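Local coordinates for protein paenibacillus xanthan lyase (Paenibacillus, PDB 6F2P) that probably catalyses the eliminative cleavage of the bond between the terminal mannose and glucuronate in the side chains of xanthan, at residues Asp196-Leu201 with Ser235-Leu240; Asn257-Trp262 with Ile304-Thr309; Ala428-Tyr433 with Val512-Leu517. One frame throughout, in Å; residues are numbered along the deposited sequence. Where two conformers were deposited one is given.

Contact 1 (Asp196-Leu201 with Ser235-Leu240); sequences DGISAL and SGIADL
Ile198 turns its CG1 branch between its own N and C (chi1 67°), and this places CG2 anti to the carbonyl carbon, so that the two branches can address two different partners on helix 229-244. CG2 packs against CD1 of Leu240 at 3.7 Å, the closest approach between the segments, where the two side chains slide past one another in opposite directions. The longer branch, with CD1 anti to CA (chi2 166°), comes to 4.3 Å from CG2 of Ile237. Ile237 likewise uses both its branches: CG2 meets Ile198, while CD1 lies 4.3 Å from CD1 of Leu201. Ile198 and Leu201 are able to act as a pair because a backbone turn, closed by Leu201 N on Ile198 O at 2.9 Å, brings both CB atoms round toward the helix. On the other side Ile237 and Leu240 lie three residues apart, along one stripe of a regular helix.

Leu172 of helix 168-184 touches both Ile198 and Leu201, and Ile237 also rests on Val259 and Trp262 of helix 256-267. The cluster thus belongs to the interior of the helical domain of polysaccharide lyase family 8, an assembly of helical hairpins, and joins the chain at the end of helix 188-197 to a neighbouring helix.

No hydrogen bond crosses between the segments. The contact therefore depends on the fit of branched aliphatic groups and the exclusion of water, forces that specify shape but impose little directional constraint.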
loop_
_atom_site.group_PDB
_atom_site.type_symbol
_atom_site.label_atom_id
_atom_site.label_comp_id
_atom_site.label_asym_id
_atom_site.label_seq_id
_atom_site.Cartn_x
_atom_site.Cartn_y
_atom_site.Cartn_z
ATOM N N ASP A 196 -13.573 -2.345 29.436
ATOM C CA ASP A 196 -14.152 -2.971 28.255
ATOM C C ASP A 196 -14.257 -2.009 27.077
ATOM O O ASP A 196 -14.321 -2.436 25.920
ATOM C CB ASP A 196 -15.529 -3.574 28.562
ATOM C CG ASP A 196 -15.458 -4.750 29.532
ATOM O OD1 ASP A 196 -14.418 -5.443 29.576
ATOM O OD2 ASP A 196 -16.451 -4.977 30.258
ATOM N N GLY A 197 -14.267 -0.713 27.364
ATOM C CA GLY A 197 -14.490 0.280 26.332
ATOM C C GLY A 197 -13.422 0.308 25.253
ATOM O O GLY A 197 -13.713 0.636 24.097
ATOM N N ILE A 198 -12.188 -0.041 25.605
ATOM C CA ILE A 198 -11.104 0.030 24.629
ATOM C C ILE A 198 -10.970 -1.183 23.687
ATOM O O ILE A 198 -10.244 -1.110 22.691
ATOM C CB ILE A 198 -9.743 0.280 25.299
ATOM C CG1 ILE A 198 -9.326 -0.925 26.138
ATOM C CG2 ILE A 198 -9.779 1.559 26.124
ATOM C CD1 ILE A 198 -7.865 -0.892 26.541
ATOM N N SER A 199 -11.653 -2.288 23.988
ATOM C CA SER A 199 -11.503 -3.500 23.171
ATOM C C SER A 199 -11.788 -3.247 21.690
ATOM O O SER A 199 -11.019 -3.662 20.822
ATOM C CB SER A 199 -12.369 -4.650 23.697
ATOM O OG SER A 199 -11.915 -5.087 24.968
ATOM N N ALA A 200 -12.867 -2.531 21.405
ATOM C CA ALA A 200 -13.227 -2.232 20.024
ATOM C C ALA A 200 -12.153 -1.442 19.274
ATOM O O ALA A 200 -12.191 -1.375 18.054
ATOM C CB ALA A 200 -14.560 -1.508 19.968
ATOM N N LEU A 201 -11.199 -0.857 19.999
ATOM C CA LEU A 201 -10.109 -0.085 19.388
ATOM C C LEU A 201 -8.886 -0.933 19.061
ATOM O O LEU A 201 -7.950 -0.467 18.410
ATOM C CB LEU A 201 -9.645 1.024 20.338
ATOM C CG LEU A 201 -10.619 2.120 20.739
ATOM C CD1 LEU A 201 -9.967 3.004 21.782
ATOM C CD2 LEU A 201 -11.032 2.928 19.530
ATOM N N SER A 235 -1.368 6.413 23.389
ATOM C CA SER A 235 -1.119 6.993 24.703
ATOM C C SER A 235 -2.135 6.532 25.737
ATOM O O SER A 235 -1.768 5.952 26.760
ATOM C CB SER A 235 -1.130 8.515 24.630
ATOM O OG SER A 235 -0.528 9.057 25.788
ATOM N N GLY A 236 -3.411 6.787 25.461
ATOM C CA GLY A 236 -4.487 6.414 26.364
ATOM C C GLY A 236 -4.561 4.926 26.660
ATOM O O GLY A 236 -4.786 4.521 27.803
ATOM N N ILE A 237 -4.376 4.108 25.629
ATOM C CA ILE A 237 -4.385 2.658 25.801
ATOM C C ILE A 237 -3.193 2.161 26.633
ATOM O O ILE A 237 -3.354 1.344 27.542
ATOM C CB ILE A 237 -4.473 1.929 24.447
ATOM C CG1 ILE A 237 -5.823 2.233 23.792
ATOM C CG2 ILE A 237 -4.282 0.433 24.631
ATOM C CD1 ILE A 237 -5.926 1.802 22.361
ATOM N N ALA A 238 -2.005 2.677 26.350
ATOM C CA ALA A 238 -0.845 2.301 27.140
ATOM C C ALA A 238 -1.034 2.721 28.598
ATOM O O ALA A 238 -0.557 2.046 29.507
ATOM C CB ALA A 238 0.422 2.909 26.560
ATOM N N ASP A 239 -1.738 3.828 28.826
ATOM C CA ASP A 239 -1.949 4.288 30.192
ATOM C C ASP A 239 -2.986 3.431 30.897
ATOM O O ASP A 239 -2.781 3.032 32.040
ATOM C CB ASP A 239 -2.323 5.774 30.251
ATOM C CG ASP A 239 -1.103 6.682 30.275
ATOM O OD1 ASP A 239 0.037 6.165 30.291
ATOM O OD2 ASP A 239 -1.282 7.918 30.291
ATOM N N LEU A 240 -4.086 3.134 30.214
ATOM C CA LEU A 240 -5.111 2.277 30.798
ATOM C C LEU A 240 -4.577 0.894 31.137
ATOM O O LEU A 240 -4.873 0.351 32.202
ATOM C CB LEU A 240 -6.306 2.145 29.870
ATOM C CG LEU A 240 -7.497 2.998 30.288
ATOM C CD1 LEU A 240 -8.716 2.580 29.505
ATOM C CD2 LEU A 240 -7.744 2.867 31.782
#

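Contact 2 (Asn257-Trp262 with Ile304-Thr309); sequences NNVYRW and IRLSQT
Tyr260 and Thr309 supply the polar element: OH of Tyr260 and OG1 of Thr309 are hydrogen-bonded at 2.7 Å, and either hydroxyl could be the donor. The two side chains meet at about a right angle, with OG1 at the edge of the phenol ring and in its plane. Leu306 O lies at that edge as well, 3.5 Å from CE1 of Tyr260. The ring gets there because CG is anti to the carbonyl carbon (chi1 -59°), which swings its end toward segment 304-309 although the bond to CB is not aimed that way.

Here helix 256-267 packs on the C-terminal part of helix 292-307, within the helical domain of the family 8 lyases. Phe318 of helix 312-328 touches both Tyr260 and Leu306, and Ile241 of helix 229-244 touches Thr309.

The apolar element centres on Leu306, whose two methyls divide the work. CD1 meets CG1 of Val259 at 3.8 Å, the two side chains crossing almost perpendicularly, and CD2 sits 3.9 Å from CE1 of Tyr260.

Within 304-309, NH1 of Arg305 donates to a lone pair of Gln308 OE1, while Asp341 forms a salt bridge with Arg305 NH2.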
loop_
_atom_site.group_PDB
_atom_site.type_symbol
_atom_site.label_atom_id
_atom_site.label_comp_id
_atom_site.label_asym_id
_atom_site.label_seq_id
_atom_site.Cartn_x
_atom_site.Cartn_y
_atom_site.Cartn_z
ATOM N N ASN A 257 -2.095 -7.487 22.825
ATOM C CA ASN A 257 -0.742 -7.729 22.357
ATOM C C ASN A 257 -0.454 -6.985 21.037
ATOM O O ASN A 257 0.705 -6.749 20.688
ATOM C CB ASN A 257 -0.468 -9.238 22.286
ATOM C CG ASN A 257 -0.719 -9.948 23.631
ATOM O OD1 ASN A 257 -0.153 -9.579 24.670
ATOM N ND2 ASN A 257 -1.587 -10.960 23.612
ATOM N N ASN A 258 -1.514 -6.579 20.337
ATOM C CA ASN A 258 -1.397 -5.735 19.151
ATOM C C ASN A 258 -0.796 -4.374 19.487
ATOM O O ASN A 258 -0.062 -3.780 18.680
ATOM C CB ASN A 258 -2.762 -5.534 18.487
ATOM C CG ASN A 258 -3.387 -6.839 18.031
ATOM O OD1 ASN A 258 -2.730 -7.880 18.015
ATOM N ND2 ASN A 258 -4.659 -6.785 17.641
ATOM N N VAL A 259 -1.105 -3.888 20.687
ATOM C CA VAL A 259 -0.595 -2.600 21.144
ATOM C C VAL A 259 0.927 -2.640 21.249
ATOM O O VAL A 259 1.597 -1.653 20.984
ATOM C CB VAL A 259 -1.222 -2.182 22.494
ATOM C CG1 VAL A 259 -0.660 -0.851 22.967
ATOM C CG2 VAL A 259 -2.733 -2.110 22.370
ATOM N N TYR A 260 1.478 -3.788 21.623
ATOM C CA TYR A 260 2.930 -3.915 21.681
ATOM C C TYR A 260 3.509 -3.971 20.269
ATOM O O TYR A 260 4.534 -3.355 19.993
ATOM C CB TYR A 260 3.348 -5.116 22.531
ATOM C CG TYR A 260 2.816 -5.008 23.939
ATOM C CD1 TYR A 260 3.515 -4.315 24.914
ATOM C CD2 TYR A 260 1.585 -5.556 24.280
ATOM C CE1 TYR A 260 3.011 -4.184 26.193
ATOM C CE2 TYR A 260 1.074 -5.429 25.557
ATOM C CZ TYR A 260 1.794 -4.748 26.509
ATOM O OH TYR A 260 1.297 -4.627 27.784
ATOM N N ARG A 261 2.827 -4.680 19.376
ATOM C CA ARG A 261 3.248 -4.750 17.990
ATOM C C ARG A 261 3.266 -3.363 17.345
ATOM O O ARG A 261 4.162 -3.072 16.528
ATOM C CB ARG A 261 2.348 -5.693 17.175
ATOM C CG ARG A 261 2.287 -7.144 17.659
ATOM C CD ARG A 261 3.628 -7.675 18.151
ATOM N NE ARG A 261 4.665 -7.676 17.119
ATOM C CZ ARG A 261 5.917 -8.079 17.320
ATOM N NH1 ARG A 261 6.287 -8.528 18.515
ATOM N NH2 ARG A 261 6.799 -8.034 16.327
ATOM N N TRP A 262 2.286 -2.526 17.707
ATOM C CA TRP A 262 2.163 -1.174 17.137
ATOM C C TRP A 262 3.475 -0.410 17.231
ATOM O O TRP A 262 3.851 0.309 16.307
ATOM C CB TRP A 262 1.066 -0.355 17.823
ATOM C CG TRP A 262 -0.333 -0.857 17.580
ATOM C CD1 TRP A 262 -0.735 -1.749 16.624
ATOM C CD2 TRP A 262 -1.514 -0.498 18.318
ATOM N NE1 TRP A 262 -2.093 -1.959 16.718
ATOM C CE2 TRP A 262 -2.592 -1.207 17.750
ATOM C CE3 TRP A 262 -1.763 0.347 19.404
ATOM C CZ2 TRP A 262 -3.899 -1.092 18.232
ATOM C CZ3 TRP A 262 -3.064 0.464 19.876
ATOM C CH2 TRP A 262 -4.111 -0.252 19.292
ATOM N N ILE A 304 7.652 3.714 27.069
ATOM C CA ILE A 304 8.084 3.516 28.449
ATOM C C ILE A 304 6.967 2.888 29.290
ATOM O O ILE A 304 7.204 1.949 30.052
ATOM C CB ILE A 304 8.517 4.843 29.075
ATOM C CG1 ILE A 304 9.796 5.339 28.398
ATOM C CG2 ILE A 304 8.718 4.693 30.567
ATOM C CD1 ILE A 304 10.219 6.715 28.839
ATOM N N ARG A 305 5.751 3.397 29.136
ATOM C CA ARG A 305 4.603 2.830 29.831
ATOM C C ARG A 305 4.356 1.396 29.396
ATOM O O ARG A 305 4.030 0.540 30.218
ATOM C CB ARG A 305 3.346 3.666 29.589
ATOM C CG ARG A 305 3.336 5.005 30.307
ATOM C CD ARG A 305 2.984 4.838 31.766
ATOM N NE ARG A 305 3.114 6.087 32.518
ATOM C CZ ARG A 305 3.900 6.241 33.580
ATOM N NH1 ARG A 305 4.638 5.228 34.031
ATOM N NH2 ARG A 305 3.949 7.412 34.194
ATOM N N LEU A 306 4.508 1.127 28.102
ATOM C CA LEU A 306 4.295 -0.231 27.609
ATOM C C LEU A 306 5.369 -1.211 28.086
ATOM O O LEU A 306 5.076 -2.383 28.314
ATOM C CB LEU A 306 4.142 -0.262 26.093
ATOM C CG LEU A 306 2.794 0.290 25.626
ATOM C CD1 LEU A 306 2.745 0.406 24.120
ATOM C CD2 LEU A 306 1.643 -0.563 26.133
ATOM N N SER A 307 6.596 -0.732 28.269
ATOM C CA SER A 307 7.669 -1.594 28.758
ATOM C C SER A 307 7.399 -2.048 30.191
ATOM O O SER A 307 7.837 -3.115 30.610
ATOM C CB SER A 307 9.016 -0.876 28.679
ATOM O OG SER A 307 9.086 0.160 29.639
ATOM N N GLN A 308 6.662 -1.238 30.940
ATOM C CA GLN A 308 6.330 -1.581 32.315
ATOM C C GLN A 308 5.293 -2.711 32.404
ATOM O O GLN A 308 5.132 -3.338 33.446
ATOM C CB GLN A 308 5.883 -0.333 33.074
ATOM C CG GLN A 308 7.007 0.708 33.205
ATOM C CD GLN A 308 6.573 2.032 33.834
ATOM O OE1 GLN A 308 5.589 2.644 33.419
ATOM N NE2 GLN A 308 7.324 2.483 34.830
ATOM N N THR A 309 4.601 -2.990 31.307
ATOM C CA THR A 309 3.603 -4.052 31.317
ATOM C C THR A 309 3.883 -5.153 30.277
ATOM O O THR A 309 3.202 -6.181 30.249
ATOM C CB THR A 309 2.200 -3.490 31.067
ATOM O OG1 THR A 309 2.133 -2.963 29.737
ATOM C CG2 THR A 309 1.887 -2.394 32.064
#

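Contact 3 (Ala428-Tyr433 with Val512-Leu517); sequences ATVDNY and VENRKL
Asn514 reaches from strand 508-516 to Val430 and Asp431, and its side chain can be read atom by atom. The bond to CB points toward the facing loop, and CG, anti to the backbone N (chi1 -161°), continues the reach. CG then lies 3.9 Å from CG2 of Val430, the Val430 and Asn514 side chains crossing obliquely. From here the amide divides. OD1 accepts a hydrogen bond from a water at 2.9 Å, and the same water accepts from the backbone N of Asp431, also at 2.9 Å, so that one molecule bridges strand and loop. ND2 passes 3.6 Å from CG2 of Val430 and 3.7 Å from the carbonyl O of Asp431, and ND2 donates a hydrogen bond to the carbonyl of Arg434, just beyond the loop segment. Through this amide and the bridging water the loop after helix 426-429 is tied to a five-stranded antiparallel sheet of the super-sandwich domain.

The residues on both sides are themselves held. OD1 of Asp431 accepts from N of Tyr433, two residues on, at 2.9 Å, closing an Asx turn; the donor comes from above the carboxylate plane. The ring of Tyr433 stacks with that of Trp405. On the strand, Glu513 OE2 accepts from N of Asn514, while Val512 and Glu513 face Leu602 as a classic beta bulge.

A leucine in place of Asn514 would probably leave the bridging water without its acceptor and the carbonyl of Arg434 without its amide donor.

With no direct hydrogen bond between the segments, the chemistry implies an indirect join: the oxygen of a primary amide takes a proton from the bridging water, its nitrogen gives one to a backbone carbonyl, and a valine methyl packs beside it.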
loop_
_atom_site.group_PDB
_atom_site.type_symbol
_atom_site.label_atom_id
_atom_site.label_comp_id
_atom_site.label_asym_id
_atom_site.label_seq_id
_atom_site.Cartn_x
_atom_site.Cartn_y
_atom_site.Cartn_z
ATOM N N ALA A 428 6.808 27.071 9.226
ATOM C CA ALA A 428 6.249 28.422 9.194
ATOM C C ALA A 428 7.058 29.356 8.305
ATOM O O ALA A 428 6.675 30.510 8.107
ATOM C CB ALA A 428 6.124 28.993 10.606
ATOM N N THR A 429 8.167 28.852 7.769
ATOM C CA THR A 429 9.059 29.659 6.933
ATOM C C THR A 429 9.266 29.099 5.528
ATOM O O THR A 429 9.456 29.867 4.587
ATOM C CB THR A 429 10.445 29.819 7.576
ATOM O OG1 THR A 429 10.903 28.539 8.025
ATOM C CG2 THR A 429 10.393 30.773 8.759
ATOM N N VAL A 430 9.248 27.769 5.390
ATOM C CA VAL A 430 9.502 27.115 4.101
ATOM C C VAL A 430 8.505 27.550 3.021
ATOM O O VAL A 430 7.361 27.894 3.317
ATOM C CB VAL A 430 9.490 25.562 4.227
ATOM C CG1 VAL A 430 8.075 25.044 4.435
ATOM C CG2 VAL A 430 10.101 24.910 2.997
ATOM N N ASP A 431 8.945 27.559 1.769
ATOM C CA ASP A 431 8.031 27.823 0.669
ATOM C C ASP A 431 7.177 26.575 0.418
ATOM O O ASP A 431 7.628 25.620 -0.228
ATOM C CB ASP A 431 8.802 28.213 -0.590
ATOM C CG ASP A 431 7.883 28.547 -1.750
ATOM O OD1 ASP A 431 6.647 28.391 -1.592
ATOM O OD2 ASP A 431 8.395 28.954 -2.824
ATOM N N ASN A 432 5.945 26.591 0.923
ATOM C CA ASN A 432 5.044 25.446 0.793
ATOM C C ASN A 432 4.552 25.200 -0.629
ATOM O O ASN A 432 3.811 24.247 -0.876
ATOM C CB ASN A 432 3.848 25.576 1.742
ATOM C CG ASN A 432 4.211 25.261 3.175
ATOM O OD1 ASN A 432 4.468 26.160 3.973
ATOM N ND2 ASN A 432 4.246 23.975 3.508
ATOM N N TYR A 433 4.956 26.060 -1.558
ATOM C CA TYR A 433 4.665 25.828 -2.969
ATOM C C TYR A 433 5.748 24.954 -3.607
ATOM O O TYR A 433 5.577 24.441 -4.715
ATOM C CB TYR A 433 4.535 27.150 -3.724
ATOM C CG TYR A 433 3.397 28.032 -3.250
ATOM C CD1 TYR A 433 2.076 27.719 -3.545
ATOM C CD2 TYR A 433 3.645 29.191 -2.526
ATOM C CE1 TYR A 433 1.036 28.527 -3.116
ATOM C CE2 TYR A 433 2.617 30.004 -2.096
ATOM C CZ TYR A 433 1.313 29.672 -2.391
ATOM O OH TYR A 433 0.281 30.488 -1.958
ATOM N N VAL A 512 13.768 19.305 -6.192
ATOM C CA VAL A 512 14.803 18.371 -5.764
ATOM C C VAL A 512 15.096 18.544 -4.280
ATOM O O VAL A 512 15.238 17.567 -3.536
ATOM C CB VAL A 512 16.113 18.543 -6.560
ATOM C CG1 VAL A 512 17.252 17.788 -5.886
ATOM C CG2 VAL A 512 15.938 18.062 -7.978
ATOM N N GLU A 513 15.176 19.798 -3.854
ATOM C CA GLU A 513 15.581 20.115 -2.496
ATOM C C GLU A 513 14.913 21.404 -2.030
ATOM O O GLU A 513 14.571 22.270 -2.841
ATOM C CB GLU A 513 17.104 20.233 -2.435
ATOM C CG GLU A 513 17.683 20.427 -1.055
ATOM C CD GLU A 513 17.141 19.439 -0.032
ATOM O OE1 GLU A 513 17.791 18.399 0.196
ATOM O OE2 GLU A 513 16.074 19.712 0.563
ATOM N N ASN A 514 14.690 21.506 -0.724
ATOM C CA ASN A 514 14.325 22.768 -0.102
ATOM C C ASN A 514 14.767 22.696 1.347
ATOM O O ASN A 514 13.956 22.493 2.236
ATOM C CB ASN A 514 12.821 23.046 -0.211
ATOM C CG ASN A 514 12.493 24.516 -0.001
ATOM O OD1 ASN A 514 13.309 25.266 0.531
ATOM N ND2 ASN A 514 11.308 24.935 -0.423
ATOM N N ARG A 515 16.069 22.838 1.574
ATOM C CA ARG A 515 16.658 22.513 2.866
ATOM C C ARG A 515 16.813 23.736 3.739
ATOM O O ARG A 515 17.247 24.782 3.265
ATOM C CB ARG A 515 18.044 21.897 2.661
ATOM C CG ARG A 515 18.611 21.188 3.884
ATOM C CD ARG A 515 17.986 19.810 4.026
ATOM N NE ARG A 515 18.516 19.070 5.167
ATOM C CZ ARG A 515 17.993 17.931 5.610
ATOM N NH1 ARG A 515 16.935 17.421 5.001
ATOM N NH2 ARG A 515 18.518 17.309 6.659
ATOM N N LYS A 516 16.486 23.601 5.021
ATOM C CA LYS A 516 16.733 24.683 5.964
ATOM C C LYS A 516 18.206 24.711 6.337
ATOM O O LYS A 516 18.805 23.667 6.593
ATOM C CB LYS A 516 15.881 24.536 7.220
ATOM C CG LYS A 516 15.735 25.836 7.984
ATOM C CD LYS A 516 15.619 25.596 9.460
ATOM C CE LYS A 516 14.442 24.722 9.775
ATOM N NZ LYS A 516 14.554 24.218 11.162
ATOM N N LEU A 517 18.780 25.908 6.380
ATOM C CA LEU A 517 20.216 26.068 6.577
ATOM C C LEU A 517 20.551 26.518 7.995
ATOM O O LEU A 517 19.658 26.667 8.831
ATOM C CB LEU A 517 20.772 27.058 5.550
ATOM C CG LEU A 517 20.372 26.700 4.115
ATOM C CD1 LEU A 517 20.965 27.667 3.103
ATOM C CD2 LEU A 517 20.798 25.270 3.803
HETATM O O HOH W 1 11.742 27.675 1.055
#

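All three contacts are largely buried, and none is a surface contact. Contacts 1 and 2 adjoin within the helical domain, their centres about 12 Å apart: helix 229-244, the second partner of contact 1, also touches both helices of contact 2, with Ile237 CG2 3.7 Å from Val259 CG2 and Ala238 CB 3.7 Å from Leu306 CG. Contact 3 belongs to the super-sandwich domain, its nearest atoms about 24 Å from those of contact 2. The chemistry changes with place: contact 1 is wholly aliphatic, contact 2 adds one hydroxyl pair to its helix packing, and contact 3, where a loop meets a strand, relies on an amide and water.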